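Local atomic coordinates of probable N-acetyl-gamma-glutamyl-phosphate reductase, chloroplastic (Arabidopsis thaliana, PDB entry 1XYG), a protein that probably catalyses the NADPH-dependent reduction of N-acetyl-L-glutamyl 5-phosphate to its 5-semialdehyde, the third step from glutamate to N(2)-acetyl-L-ornithine in arginine biosynthesis. Residues R34-A37 with H41-V44; L170-L175 with Q230-V235; S192-A197 with E203-S208. All blocks are in the same frame, centred on the assembly; numbering follows the deposited sequence.

Interaction 1 of 3, residues R34-A37 with H41-V44; sequences RLLA and HFQV
L36, on the last turn of helix 27-37, spreads its two methyl groups over the start of strand 42-47, and all the side-chain packing across this contact runs through it. CD1 meets V44 CG2 at 3.5 Å, tighter than usual for two methyl carbons, with the two side chains at about a right angle. CD2 lies 3.9 Å from F42 CB and comes to the edge of the phenyl ring, near its plane. L36 holds CG anti to its carbonyl carbon (chi1 -66°), which drops the isobutyl group from the helix toward the strand.

The polar part of the contact is bridged by water. The carbonyl oxygens L36 O and F42 O approach to 3.8 Å, and as two acceptors they cannot bond each other; one water donates to both, at 2.9 Å from F42 O and a short, less certain 2.5 Å from L36 O, linking the L36 carbonyl to that of F42 on the strand.

Beyond the pair, L337 of helix 329-343 touches both L36 and F42, I19 of strand 17-22 does the same, and the F42 ring stacks on H39 and meets Y346 edge-to-face. Strand 17-22, helix 27-37 and strand 42-47 form a beta-alpha-beta unit, here packed helix against second strand, as in the Rossmann-type NAD(P)-binding domain of this family.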
loop_
_atom_site.group_PDB
_atom_site.type_symbol
_atom_site.label_atom_id
_atom_site.label_comp_id
_atom_site.label_asym_id
_atom_site.label_seq_id
_atom_site.Cartn_x
_atom_site.Cartn_y
_atom_site.Cartn_z
ATOM N N ARG A 34 17.956 -4.384 -15.785
ATOM C CA ARG A 34 18.447 -3.966 -14.479
ATOM C C ARG A 34 19.560 -4.895 -13.995
ATOM O O ARG A 34 20.608 -4.438 -13.544
ATOM C CB ARG A 34 17.323 -3.961 -13.438
ATOM C CG ARG A 34 17.825 -3.621 -12.027
ATOM C CD ARG A 34 16.687 -3.608 -11.008
ATOM N NE ARG A 34 16.098 -4.933 -10.820
ATOM C CZ ARG A 34 16.612 -5.895 -10.058
ATOM N NH1 ARG A 34 17.737 -5.703 -9.387
ATOM N NH2 ARG A 34 15.998 -7.064 -9.973
ATOM N N LEU A 35 19.325 -6.197 -14.087
ATOM C CA LEU A 35 20.307 -7.174 -13.642
ATOM C C LEU A 35 21.624 -7.112 -14.411
ATOM O O LEU A 35 22.698 -7.200 -13.811
ATOM C CB LEU A 35 19.726 -8.586 -13.742
ATOM C CG LEU A 35 18.617 -8.929 -12.742
ATOM C CD1 LEU A 35 18.072 -10.306 -13.056
ATOM C CD2 LEU A 35 19.167 -8.862 -11.323
ATOM N N LEU A 36 21.542 -6.957 -15.730
ATOM C CA LEU A 36 22.739 -6.904 -16.563
ATOM C C LEU A 36 23.545 -5.618 -16.410
ATOM O O LEU A 36 24.733 -5.588 -16.726
ATOM C CB LEU A 36 22.369 -7.101 -18.037
ATOM C CG LEU A 36 21.806 -8.484 -18.378
ATOM C CD1 LEU A 36 21.616 -8.631 -19.884
ATOM C CD2 LEU A 36 22.761 -9.543 -17.859
ATOM N N ALA A 37 22.900 -4.564 -15.918
ATOM C CA ALA A 37 23.563 -3.276 -15.735
ATOM C C ALA A 37 24.929 -3.383 -15.059
ATOM O O ALA A 37 25.893 -2.753 -15.491
ATOM C CB ALA A 37 22.665 -2.328 -14.937
ATOM N N HIS A 41 30.347 -9.162 -17.388
ATOM C CA HIS A 41 30.649 -9.695 -18.714
ATOM C C HIS A 41 29.570 -9.633 -19.775
ATOM O O HIS A 41 29.873 -9.681 -20.968
ATOM C CB HIS A 41 31.139 -11.130 -18.566
ATOM C CG HIS A 41 32.276 -11.249 -17.612
ATOM N ND1 HIS A 41 33.488 -10.634 -17.832
ATOM C CD2 HIS A 41 32.352 -11.811 -16.384
ATOM C CE1 HIS A 41 34.262 -10.808 -16.777
ATOM N NE2 HIS A 41 33.597 -11.517 -15.883
ATOM N N PHE A 42 28.315 -9.538 -19.358
ATOM C CA PHE A 42 27.231 -9.475 -20.322
ATOM C C PHE A 42 26.790 -8.037 -20.543
ATOM O O PHE A 42 26.677 -7.251 -19.600
ATOM C CB PHE A 42 26.033 -10.312 -19.857
ATOM C CG PHE A 42 26.324 -11.785 -19.706
ATOM C CD1 PHE A 42 27.516 -12.335 -20.180
ATOM C CD2 PHE A 42 25.406 -12.622 -19.066
ATOM C CE1 PHE A 42 27.793 -13.697 -20.014
ATOM C CE2 PHE A 42 25.671 -13.983 -18.893
ATOM C CZ PHE A 42 26.867 -14.523 -19.367
ATOM N N GLN A 43 26.539 -7.698 -21.801
ATOM C CA GLN A 43 26.103 -6.358 -22.158
ATOM C C GLN A 43 24.970 -6.404 -23.174
ATOM O O GLN A 43 25.054 -7.098 -24.188
ATOM C CB GLN A 43 27.256 -5.550 -22.742
ATOM C CG GLN A 43 26.800 -4.229 -23.335
ATOM C CD GLN A 43 27.945 -3.392 -23.863
ATOM O OE1 GLN A 43 28.752 -3.859 -24.673
ATOM N NE2 GLN A 43 28.019 -2.145 -23.415
ATOM N N VAL A 44 23.905 -5.661 -22.899
ATOM C CA VAL A 44 22.766 -5.617 -23.808
ATOM C C VAL A 44 23.108 -4.755 -25.025
ATOM O O VAL A 44 23.394 -3.567 -24.887
ATOM C CB VAL A 44 21.525 -5.010 -23.124
ATOM C CG1 VAL A 44 20.361 -4.974 -24.109
ATOM C CG2 VAL A 44 21.153 -5.824 -21.897
HETATM O O HOH W 1 25.725 -4.619 -18.810
#

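Interaction 2 of 3, residues L170-L175 with Q230-V235; sequences LPLVPL and QGLSDV
L172 and L232 meet at one end of this helix pair, V173 and V235 at the other; side chain meets side chain through apolar groups alone, with no hydrogen bond across. The two leucines cross with both methyls of L232 in use: CD2 sits 3.9 Å from L172 CB, against the root of that side chain, while CD1 reaches L172 CD1, also at 3.9 Å. L232 CD2 lies more loosely against V173 CG2, at 4.5 Å, and thus touches L172 and V173 with one methyl. The valines pass at an angle, V173 CG1 being 4.0 Å from V235 CG2 as modelled. The rotamer of V235 is doubtful, however, so the exact contacts of this methyl, including its approach to the backbone oxygen of V173, are uncertain.

In L232, CG stands anti to the carbonyl carbon (chi1 -57°), which carries the methyls across to L172. The segments run nearly parallel, their axes 14° apart in direction and 9.4 Å apart at closest approach. G231 adds no side chain on the face turned to V173. In the other helix, P171 and P174 lack the N-H that would bond to the preceding turn, and the helix is kinked there.

Farther out, L176 of helix 163-177 continues the packing on both L232 and V235. Helix 163-177 packs on three elements: P171, L172 and L175 touch strand 318-325 of the mixed sheet, P174 and L175 meet helix 269-280, and helix 224-236 flanks it through L232 and V235.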
loop_
_atom_site.group_PDB
_atom_site.type_symbol
_atom_site.label_atom_id
_atom_site.label_comp_id
_atom_site.label_asym_id
_atom_site.label_seq_id
_atom_site.Cartn_x
_atom_site.Cartn_y
_atom_site.Cartn_z
ATOM N N LEU A 170 11.378 -26.507 -5.890
ATOM C CA LEU A 170 12.607 -26.476 -5.099
ATOM C C LEU A 170 12.448 -27.268 -3.792
ATOM O O LEU A 170 13.315 -28.068 -3.439
ATOM C CB LEU A 170 13.033 -25.028 -4.817
ATOM C CG LEU A 170 13.721 -24.335 -5.998
ATOM C CD1 LEU A 170 14.010 -22.882 -5.655
ATOM C CD2 LEU A 170 15.001 -25.080 -6.343
ATOM N N PRO A 171 11.344 -27.051 -3.055
ATOM C CA PRO A 171 11.170 -27.805 -1.812
ATOM C C PRO A 171 10.706 -29.254 -2.007
ATOM O O PRO A 171 11.221 -30.166 -1.365
ATOM C CB PRO A 171 10.131 -26.980 -1.050
ATOM C CG PRO A 171 9.337 -26.351 -2.146
ATOM C CD PRO A 171 10.423 -25.902 -3.086
ATOM N N LEU A 172 9.746 -29.464 -2.903
ATOM C CA LEU A 172 9.188 -30.794 -3.115
ATOM C C LEU A 172 10.017 -31.834 -3.855
ATOM O O LEU A 172 9.946 -33.025 -3.529
ATOM C CB LEU A 172 7.820 -30.681 -3.793
ATOM C CG LEU A 172 6.766 -29.850 -3.054
ATOM C CD1 LEU A 172 5.412 -30.043 -3.724
ATOM C CD2 LEU A 172 6.708 -30.270 -1.579
ATOM N N VAL A 173 10.794 -31.411 -4.847
ATOM C CA VAL A 173 11.587 -32.370 -5.611
ATOM C C VAL A 173 12.499 -33.216 -4.728
ATOM O O VAL A 173 12.458 -34.441 -4.794
ATOM C CB VAL A 173 12.409 -31.668 -6.710
ATOM C CG1 VAL A 173 13.342 -32.663 -7.371
ATOM C CG2 VAL A 173 11.462 -31.063 -7.741
ATOM N N PRO A 174 13.328 -32.580 -3.886
ATOM C CA PRO A 174 14.230 -33.325 -2.999
ATOM C C PRO A 174 13.470 -34.269 -2.060
ATOM O O PRO A 174 13.914 -35.385 -1.798
ATOM C CB PRO A 174 14.939 -32.220 -2.222
ATOM C CG PRO A 174 14.961 -31.100 -3.186
ATOM C CD PRO A 174 13.577 -31.134 -3.773
ATOM N N LEU A 175 12.329 -33.809 -1.550
ATOM C CA LEU A 175 11.525 -34.615 -0.634
ATOM C C LEU A 175 10.909 -35.824 -1.319
ATOM O O LEU A 175 10.846 -36.901 -0.727
ATOM C CB LEU A 175 10.431 -33.759 0.015
ATOM C CG LEU A 175 10.927 -32.576 0.867
ATOM C CD1 LEU A 175 9.754 -31.859 1.481
ATOM C CD2 LEU A 175 11.866 -33.062 1.961
ATOM N N GLN A 230 4.449 -31.830 -13.999
ATOM C CA GLN A 230 5.491 -32.436 -14.830
ATOM C C GLN A 230 6.758 -32.633 -13.998
ATOM O O GLN A 230 7.323 -33.724 -13.951
ATOM C CB GLN A 230 5.801 -31.552 -16.045
ATOM C CG GLN A 230 6.923 -32.091 -16.921
ATOM C CD GLN A 230 7.206 -31.214 -18.127
ATOM O OE1 GLN A 230 6.435 -31.185 -19.087
ATOM N NE2 GLN A 230 8.314 -30.488 -18.081
ATOM N N GLY A 231 7.196 -31.571 -13.333
ATOM C CA GLY A 231 8.388 -31.663 -12.506
ATOM C C GLY A 231 8.255 -32.664 -11.372
ATOM O O GLY A 231 9.170 -33.446 -11.121
ATOM N N LEU A 232 7.120 -32.647 -10.681
ATOM C CA LEU A 232 6.905 -33.571 -9.576
ATOM C C LEU A 232 6.751 -35.008 -10.076
ATOM O O LEU A 232 7.270 -35.944 -9.471
ATOM C CB LEU A 232 5.670 -33.166 -8.770
ATOM C CG LEU A 232 5.673 -31.747 -8.196
ATOM C CD1 LEU A 232 4.501 -31.605 -7.229
ATOM C CD2 LEU A 232 6.996 -31.454 -7.490
ATOM N N SER A 233 6.040 -35.185 -11.183
ATOM C CA SER A 233 5.846 -36.521 -11.736
ATOM C C SER A 233 7.175 -37.158 -12.127
ATOM O O SER A 233 7.387 -38.350 -11.903
ATOM C CB SER A 233 4.927 -36.477 -12.961
ATOM O OG SER A 233 3.601 -36.141 -12.597
ATOM N N ASP A 234 8.070 -36.369 -12.714
ATOM C CA ASP A 234 9.365 -36.893 -13.125
ATOM C C ASP A 234 10.152 -37.452 -11.949
ATOM O O ASP A 234 10.799 -38.486 -12.067
ATOM C CB ASP A 234 10.200 -35.815 -13.817
ATOM C CG ASP A 234 9.623 -35.399 -15.158
ATOM O OD1 ASP A 234 8.867 -36.189 -15.770
ATOM O OD2 ASP A 234 9.941 -34.279 -15.607
ATOM N N VAL A 235 10.087 -36.769 -10.814
ATOM C CA VAL A 235 10.806 -37.202 -9.630
ATOM C C VAL A 235 10.128 -38.386 -8.937
ATOM O O VAL A 235 10.792 -39.340 -8.528
ATOM C CB VAL A 235 10.950 -36.028 -8.638
ATOM C CG1 VAL A 235 9.626 -35.676 -8.027
ATOM C CG2 VAL A 235 11.914 -36.373 -7.585
#

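Interaction 3 of 3, residues S192-A197 with E203-S208; sequences SGVSGA and EANLYS
N205 carries CG anti to its carbonyl carbon (chi1 -61°), which sends the carboxamide across to V194 and A197, while V194 has CG2 anti to its backbone N, a setting that points this methyl at the amide. A197 CB lies along the amide, nearest to N205 ND2 (3.7 Å), while N205 OD1 also reaches V194 CG2 at 4.0 Å. The V194 and N205 side chains lie alongside one another, pointing opposite ways, and the amide packs on two apolar groups with no hydrogen bond across the contact. A197 is brought to its place by the 3-10 turn 194-197, where A197 N bonds V194 O at 2.9 Å. With an alanine in place of N205, the carboxamide would be gone, and V194 CG2 and A197 CB would probably lose the group they pack on. The A197 side chain is about 10 Å from that of C163, the active-site cysteine by similarity. The turn follows strand 187-193, whose S192 makes backbone bonds to H247 and M249 of the adjacent strand 243-249; N205 is followed by L206, the N-cap residue of helix 207-210, within the interface with the third subunit, where V194 packs on Y207 of that subunit.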
loop_
_atom_site.group_PDB
_atom_site.type_symbol
_atom_site.label_atom_id
_atom_site.label_comp_id
_atom_site.label_asym_id
_atom_site.label_seq_id
_atom_site.Cartn_x
_atom_site.Cartn_y
_atom_site.Cartn_z
ATOM N N SER A 192 0.920 -14.102 -4.694
ATOM C CA SER A 192 1.859 -13.364 -5.522
ATOM C C SER A 192 1.547 -11.882 -5.631
ATOM O O SER A 192 0.388 -11.474 -5.600
ATOM C CB SER A 192 1.905 -13.969 -6.934
ATOM O OG SER A 192 2.633 -13.147 -7.841
ATOM N N GLY A 193 2.604 -11.083 -5.747
ATOM C CA GLY A 193 2.440 -9.656 -5.920
ATOM C C GLY A 193 1.855 -9.463 -7.311
ATOM O O GLY A 193 2.036 -10.313 -8.189
ATOM N N VAL A 194 1.174 -8.346 -7.529
ATOM C CA VAL A 194 0.539 -8.091 -8.813
ATOM C C VAL A 194 1.490 -7.848 -9.996
ATOM O O VAL A 194 1.056 -7.844 -11.151
ATOM C CB VAL A 194 -0.467 -6.924 -8.675
ATOM C CG1 VAL A 194 0.274 -5.647 -8.354
ATOM C CG2 VAL A 194 -1.300 -6.777 -9.943
ATOM N N SER A 195 2.783 -7.668 -9.727
ATOM C CA SER A 195 3.738 -7.438 -10.816
ATOM C C SER A 195 3.762 -8.648 -11.753
ATOM O O SER A 195 4.113 -8.531 -12.926
ATOM C CB SER A 195 5.147 -7.178 -10.265
ATOM O OG SER A 195 5.671 -8.308 -9.597
ATOM N N GLY A 196 3.375 -9.807 -11.224
ATOM C CA GLY A 196 3.356 -11.017 -12.018
ATOM C C GLY A 196 2.299 -10.967 -13.107
ATOM O O GLY A 196 2.346 -11.754 -14.057
ATOM N N ALA A 197 1.348 -10.041 -12.978
ATOM C CA ALA A 197 0.281 -9.902 -13.963
ATOM C C ALA A 197 0.738 -9.111 -15.179
ATOM O O ALA A 197 0.008 -9.005 -16.159
ATOM C CB ALA A 197 -0.924 -9.229 -13.343
ATOM N N GLU A 203 -8.114 -2.941 -16.520
ATOM C CA GLU A 203 -8.909 -2.409 -15.431
ATOM C C GLU A 203 -8.671 -3.151 -14.121
ATOM O O GLU A 203 -8.462 -2.527 -13.082
ATOM C CB GLU A 203 -10.391 -2.483 -15.804
ATOM C CG GLU A 203 -11.305 -1.714 -14.879
ATOM C CD GLU A 203 -12.767 -1.976 -15.180
ATOM O OE1 GLU A 203 -13.274 -3.059 -14.806
ATOM O OE2 GLU A 203 -13.399 -1.097 -15.806
ATOM N N ALA A 204 -8.699 -4.477 -14.181
ATOM C CA ALA A 204 -8.524 -5.298 -12.993
ATOM C C ALA A 204 -7.224 -5.062 -12.225
ATOM O O ALA A 204 -7.164 -5.310 -11.019
ATOM C CB ALA A 204 -8.645 -6.767 -13.364
ATOM N N ASN A 205 -6.191 -4.572 -12.903
ATOM C CA ASN A 205 -4.916 -4.356 -12.240
ATOM C C ASN A 205 -4.586 -2.925 -11.832
ATOM O O ASN A 205 -3.449 -2.630 -11.455
ATOM C CB ASN A 205 -3.785 -4.916 -13.094
ATOM C CG ASN A 205 -3.922 -6.382 -13.321
ATOM O OD1 ASN A 205 -4.377 -7.101 -12.443
ATOM N ND2 ASN A 205 -3.515 -6.846 -14.495
ATOM N N LEU A 206 -5.571 -2.038 -11.910
ATOM C CA LEU A 206 -5.375 -0.651 -11.504
ATOM C C LEU A 206 -5.140 -0.615 -9.994
ATOM O O LEU A 206 -5.616 -1.487 -9.266
ATOM C CB LEU A 206 -6.618 0.186 -11.819
ATOM C CG LEU A 206 -6.985 0.515 -13.264
ATOM C CD1 LEU A 206 -8.329 1.232 -13.277
ATOM C CD2 LEU A 206 -5.905 1.380 -13.891
ATOM N N TYR A 207 -4.413 0.393 -9.530
ATOM C CA TYR A 207 -4.144 0.541 -8.106
ATOM C C TYR A 207 -5.450 0.540 -7.295
ATOM O O TYR A 207 -5.557 -0.164 -6.294
ATOM C CB TYR A 207 -3.361 1.840 -7.835
ATOM C CG TYR A 207 -2.956 2.007 -6.381
ATOM C CD1 TYR A 207 -3.858 2.489 -5.435
ATOM C CD2 TYR A 207 -1.703 1.586 -5.936
ATOM C CE1 TYR A 207 -3.529 2.535 -4.083
ATOM C CE2 TYR A 207 -1.362 1.626 -4.588
ATOM C CZ TYR A 207 -2.278 2.097 -3.667
ATOM O OH TYR A 207 -1.967 2.094 -2.329
ATOM N N SER A 208 -6.432 1.323 -7.740
ATOM C CA SER A 208 -7.724 1.415 -7.060
ATOM C C SER A 208 -8.501 0.106 -6.983
ATOM O O SER A 208 -9.353 -0.052 -6.109
ATOM C CB SER A 208 -8.601 2.476 -7.733
ATOM O OG SER A 208 -8.018 3.761 -7.601
#

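Overall arrangement
From the N terminus, interaction 1 comes first: three residues separate its segments, and it closes the short turn from helix 27-37 into strand 42-47 of the parallel sheet of the Rossmann-type domain. Interaction 2 opens much later, in helix 163-177, and closes a long loop only at helix 224-236. Interaction 3 is nested inside that loop, joining the end of strand 187-193 to the approach to helix 207-210 across five residues. None cross. Interactions 2 and 3 both belong to the dimerisation domain, one tying helices together beside the mixed sheet, the other lying in the interface with the third subunit. Interactions 1 and 2 lie on opposite sides of the chain's centre, their centres about 32 Å apart.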